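Local coordinates for protein L-2,4-diaminobutyric acid acetyltransferase (Geobacillus sp., PDB 6SL8) that probably transfers an acetyl group from acetyl-CoA to L-2,4-diaminobutyric acid, a step of ectoine biosynthesis, at residues F73-R78 against F87-A92. Numbering follows the deposited sequence. Where two conformers were deposited one is given.
Sequences FISAFR and FVWQVA. With DAB (2,4-diaminobutyric acid), chain B.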
ATOM      1  N   PHE A  73     -12.501   7.505  -6.703  1.00 22.71           N
ATOM      2  CA  PHE A  73     -11.515   6.446  -6.596  1.00 24.26           C
ATOM      3  C   PHE A  73     -11.762   5.637  -5.414  1.00 21.51           C
ATOM      4  O   PHE A  73     -12.131   6.126  -4.325  1.00 23.66           O
ATOM      5  CB  PHE A  73     -10.138   7.081  -6.474  1.00 23.74           C
ATOM      6  CG  PHE A  73      -8.981   6.105  -6.277  1.00 23.45           C
ATOM      7  CD1 PHE A  73      -8.529   5.363  -7.353  1.00 23.19           C
ATOM      8  CD2 PHE A  73      -8.348   6.025  -5.066  1.00 22.75           C
ATOM      9  CE1 PHE A  73      -7.463   4.496  -7.196  1.00 23.57           C
ATOM     10  CE2 PHE A  73      -7.260   5.120  -4.881  1.00 24.21           C
ATOM     11  CZ  PHE A  73      -6.814   4.400  -5.966  1.00 21.96           C
ATOM     12  N   ILE A  74     -11.516   4.352  -5.541  1.00 22.07           N
ATOM     13  CA  ILE A  74     -11.447   3.479  -4.352  0.64 22.21           C
ATOM     14  C   ILE A  74     -10.225   2.561  -4.469  1.00 22.69           C
ATOM     15  O   ILE A  74      -9.919   1.982  -5.523  1.00 22.92           O
ATOM     16  CB  ILE A  74     -12.646   2.514  -4.131  0.64 22.42           C
ATOM     17  CG1 ILE A  74     -13.986   3.214  -3.895  0.64 21.32           C
ATOM     18  CG2 ILE A  74     -12.317   1.507  -3.007  0.64 23.60           C
ATOM     19  CD1 ILE A  74     -15.129   2.244  -3.645  0.64 24.54           C
ATOM     20  N   SER A  75      -9.476   2.500  -3.378  1.00 21.64           N
ATOM     21  CA  SER A  75      -8.363   1.598  -3.227  1.00 21.25           C
ATOM     22  C   SER A  75      -8.745   0.477  -2.292  1.00 21.42           C
ATOM     23  O   SER A  75      -9.364   0.684  -1.252  1.00 21.34           O
ATOM     24  CB  SER A  75      -7.083   2.239  -2.786  1.00 21.57           C
ATOM     25  OG  SER A  75      -7.281   2.966  -1.568  1.00 21.10           O
ATOM     26  N   ALA A  76      -8.318  -0.754  -2.637  1.00 20.85           N
ATOM     27  CA  ALA A  76      -8.575  -1.925  -1.793  1.00 20.10           C
ATOM     28  C   ALA A  76      -7.594  -3.010  -2.187  1.00 20.63           C
ATOM     29  O   ALA A  76      -6.857  -2.897  -3.208  1.00 21.76           O
ATOM     30  CB  ALA A  76     -10.039  -2.444  -1.984  1.00 21.72           C
ATOM     31  N   PHE A  77      -7.509  -4.047  -1.355  1.00 19.68           N
ATOM     32  CA  PHE A  77      -6.642  -5.207  -1.632  1.00 20.68           C
ATOM     33  C   PHE A  77      -7.252  -6.421  -0.990  1.00 21.31           C
ATOM     34  O   PHE A  77      -7.919  -6.295   0.033  1.00 21.51           O
ATOM     35  CB  PHE A  77      -5.167  -5.003  -1.153  1.00 21.53           C
ATOM     36  CG  PHE A  77      -5.046  -4.535   0.282  1.00 21.24           C
ATOM     37  CD1 PHE A  77      -5.032  -5.460   1.266  1.00 22.65           C
ATOM     38  CD2 PHE A  77      -4.914  -3.159   0.572  1.00 24.45           C
ATOM     39  CE1 PHE A  77      -4.915  -5.068   2.604  1.00 21.93           C
ATOM     40  CE2 PHE A  77      -4.818  -2.738   1.954  1.00 23.35           C
ATOM     41  CZ  PHE A  77      -4.813  -3.715   2.916  1.00 22.54           C
ATOM     42  N   ARG A  78      -6.974  -7.569  -1.524  1.00 20.80           N
ATOM     43  CA  ARG A  78      -7.299  -8.806  -0.798  1.00 20.73           C
ATOM     44  C   ARG A  78      -6.204  -8.987   0.274  1.00 23.31           C
ATOM     45  O   ARG A  78      -4.998  -8.848   0.039  1.00 23.37           O
ATOM     46  CB  ARG A  78      -7.301 -10.040  -1.727  1.00 21.66           C
ATOM     47  CG  ARG A  78      -8.366  -9.988  -2.810  1.00 24.79           C
ATOM     48  CD  ARG A  78      -9.761  -9.811  -2.239  1.00 27.41           C
ATOM     49  NE  ARG A  78     -10.798  -9.979  -3.287  1.00 28.93           N
ATOM     50  CZ  ARG A  78     -11.491 -11.118  -3.523  1.00 29.47           C
ATOM     51  NH1 ARG A  78     -12.335 -11.104  -4.562  1.00 28.55           N
ATOM     52  NH2 ARG A  78     -11.358 -12.191  -2.803  1.00 32.12           N
ATOM     53  N   PHE A  87      -9.952  -5.686   1.958  1.00 20.41           N
ATOM     54  CA  PHE A  87      -9.739  -4.457   2.779  1.00 19.77           C
ATOM     55  C   PHE A  87      -9.903  -3.268   1.911  1.00 21.95           C
ATOM     56  O   PHE A  87      -9.137  -3.116   0.927  1.00 20.96           O
ATOM     57  CB  PHE A  87      -8.379  -4.493   3.454  1.00 20.56           C
ATOM     58  CG  PHE A  87      -8.213  -3.304   4.392  1.00 21.67           C
ATOM     59  CD1 PHE A  87      -8.665  -3.426   5.655  1.00 23.59           C
ATOM     60  CD2 PHE A  87      -7.738  -2.076   3.956  1.00 22.29           C
ATOM     61  CE1 PHE A  87      -8.628  -2.345   6.556  1.00 24.48           C
ATOM     62  CE2 PHE A  87      -7.681  -0.987   4.860  1.00 23.47           C
ATOM     63  CZ  PHE A  87      -8.135  -1.168   6.116  1.00 22.80           C
ATOM     64  N   VAL A  88     -10.838  -2.382   2.239  1.00 20.23           N
ATOM     65  CA  VAL A  88     -11.086  -1.155   1.551  1.00 20.31           C
ATOM     66  C   VAL A  88     -10.322  -0.068   2.242  1.00 22.15           C
ATOM     67  O   VAL A  88     -10.563   0.242   3.441  1.00 23.03           O
ATOM     68  CB  VAL A  88     -12.567  -0.814   1.311  1.00 20.84           C
ATOM     69  CG1 VAL A  88     -12.695   0.514   0.641  1.00 23.25           C
ATOM     70  CG2 VAL A  88     -13.245  -1.944   0.532  1.00 22.02           C
ATOM     71  N   TRP A  89      -9.381   0.580   1.525  1.00 21.70           N
ATOM     72  CA  TRP A  89      -8.426   1.491   2.101  1.00 20.37           C
ATOM     73  C   TRP A  89      -8.959   2.921   1.992  1.00 22.29           C
ATOM     74  O   TRP A  89      -9.172   3.549   3.056  1.00 24.93           O
ATOM     75  CB  TRP A  89      -7.068   1.319   1.441  1.00 20.40           C
ATOM     76  CG  TRP A  89      -5.943   2.121   1.943  1.00 21.57           C
ATOM     77  CD1 TRP A  89      -5.990   3.084   2.931  1.00 21.66           C
ATOM     78  CD2 TRP A  89      -4.597   2.072   1.481  1.00 21.65           C
ATOM     79  NE1 TRP A  89      -4.748   3.640   3.050  1.00 24.60           N
ATOM     80  CE2 TRP A  89      -3.853   3.001   2.208  1.00 25.64           C
ATOM     81  CE3 TRP A  89      -3.954   1.286   0.496  1.00 22.91           C
ATOM     82  CZ2 TRP A  89      -2.466   3.213   1.953  1.00 26.32           C
ATOM     83  CZ3 TRP A  89      -2.575   1.478   0.247  1.00 25.86           C
ATOM     84  CH2 TRP A  89      -1.868   2.396   1.006  1.00 26.65           C
ATOM     85  N   GLN A  90      -9.094   3.483   0.821  1.00 20.02           N
ATOM     86  CA  GLN A  90      -9.547   4.868   0.675  1.00 20.35           C
ATOM     87  C   GLN A  90     -10.721   4.897  -0.299  1.00 22.34           C
ATOM     88  O   GLN A  90     -10.622   4.321  -1.377  1.00 22.86           O
ATOM     89  CB  GLN A  90      -8.465   5.856   0.239  1.00 19.56           C
ATOM     90  CG  GLN A  90      -7.327   5.876   1.217  1.00 20.45           C
ATOM     91  CD  GLN A  90      -6.289   6.941   0.874  1.00 24.80           C
ATOM     92  OE1 GLN A  90      -5.636   6.876  -0.165  1.00 24.33           O
ATOM     93  NE2 GLN A  90      -6.079   7.844   1.793  1.00 23.74           N
ATOM     94  N   VAL A  91     -11.760   5.660   0.030  1.00 22.65           N
ATOM     95  CA  VAL A  91     -12.906   5.993  -0.838  1.00 22.66           C
ATOM     96  C   VAL A  91     -12.959   7.514  -0.996  1.00 24.06           C
ATOM     97  O   VAL A  91     -13.070   8.235   0.010  1.00 25.90           O
ATOM     98  CB  VAL A  91     -14.229   5.437  -0.234  1.00 24.08           C
ATOM     99  CG1 VAL A  91     -15.399   5.819  -1.113  1.00 27.21           C
ATOM    100  CG2 VAL A  91     -14.142   3.964   0.141  1.00 25.82           C
ATOM    101  N   ALA A  92     -12.818   7.976  -2.235  1.00 23.69           N
ATOM    102  CA  ALA A  92     -12.855   9.359  -2.552  1.00 25.81           C
ATOM    103  C   ALA A  92     -13.838   9.674  -3.651  1.00 26.25           C
ATOM    104  O   ALA A  92     -13.814   9.025  -4.713  1.00 25.33           O
ATOM    105  CB  ALA A  92     -11.485   9.906  -2.884  1.00 26.57           C
TER
HETATM  106  N   DAB B 201      -8.116   7.701   7.065  1.00 26.29           N
HETATM  107  CA  DAB B 201      -7.555   6.509   6.317  1.00 24.43           C
HETATM  108  C   DAB B 201      -6.973   6.947   5.027  1.00 24.78           C
HETATM  109  O   DAB B 201      -7.267   7.998   4.550  1.00 23.77           O
HETATM  110  CB  DAB B 201      -8.541   5.334   6.250  1.00 25.33           C
HETATM  111  CG  DAB B 201      -9.626   5.700   5.328  1.00 26.86           C
HETATM  112  ND  DAB B 201     -10.639   4.627   5.328  1.00 24.43           N
HETATM  113  OXT DAB B 201      -6.169   6.125   4.510  1.00 26.16           O
HETATM  114  O   HOH W   1      -4.983   4.294  -0.949  1.00 24.06           O
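F77 and F87 lie side by side on one face of an antiparallel strand pair, their planes 24° apart but slid so far that the rings barely overlap. What sits over the F77 ring is instead the CB of F87, 3.9 Å from its centroid, a CH-pi contact. F77 CG stands between its backbone N and carbonyl carbon (chi1 51°), which brings the ring tip CZ to 3.5 Å from F87 CD2. Replacing F77 with an alanine would probably leave F87 CB without the ring beneath it and open a gap where F57 and L52 of the second subunit pack. On the other face, A76 CB meets V88 CG2 at 4.1 Å, beneath helix 102-111. Paired backbone bonds join F73 to A92 and F77 to F87; between them the ladder is irregular. S75 O accepts W89 N at 2.8 Å, from a donor tilted out of the carbonyl plane, and a weak bond from Q90 N, while S75 OG takes Q90 N at 3.0 Å, bent to 136°. A water links S75 OG to Q90 OE1, which also bonds Y50, and lies over the centre of the W89 ring. Beyond it, Q90 NE2 donates to the ligand carboxylate at DAB O in a nearly straight bond, and W89 O receives DAB ND at 2.9 Å. With W89 and Q90 both opposite S75, the geometry is that of a classic beta bulge, placed, as in other GNAT acetyltransferases, in the central strand 85-93, where it here helps form the binding site for diaminobutyrate.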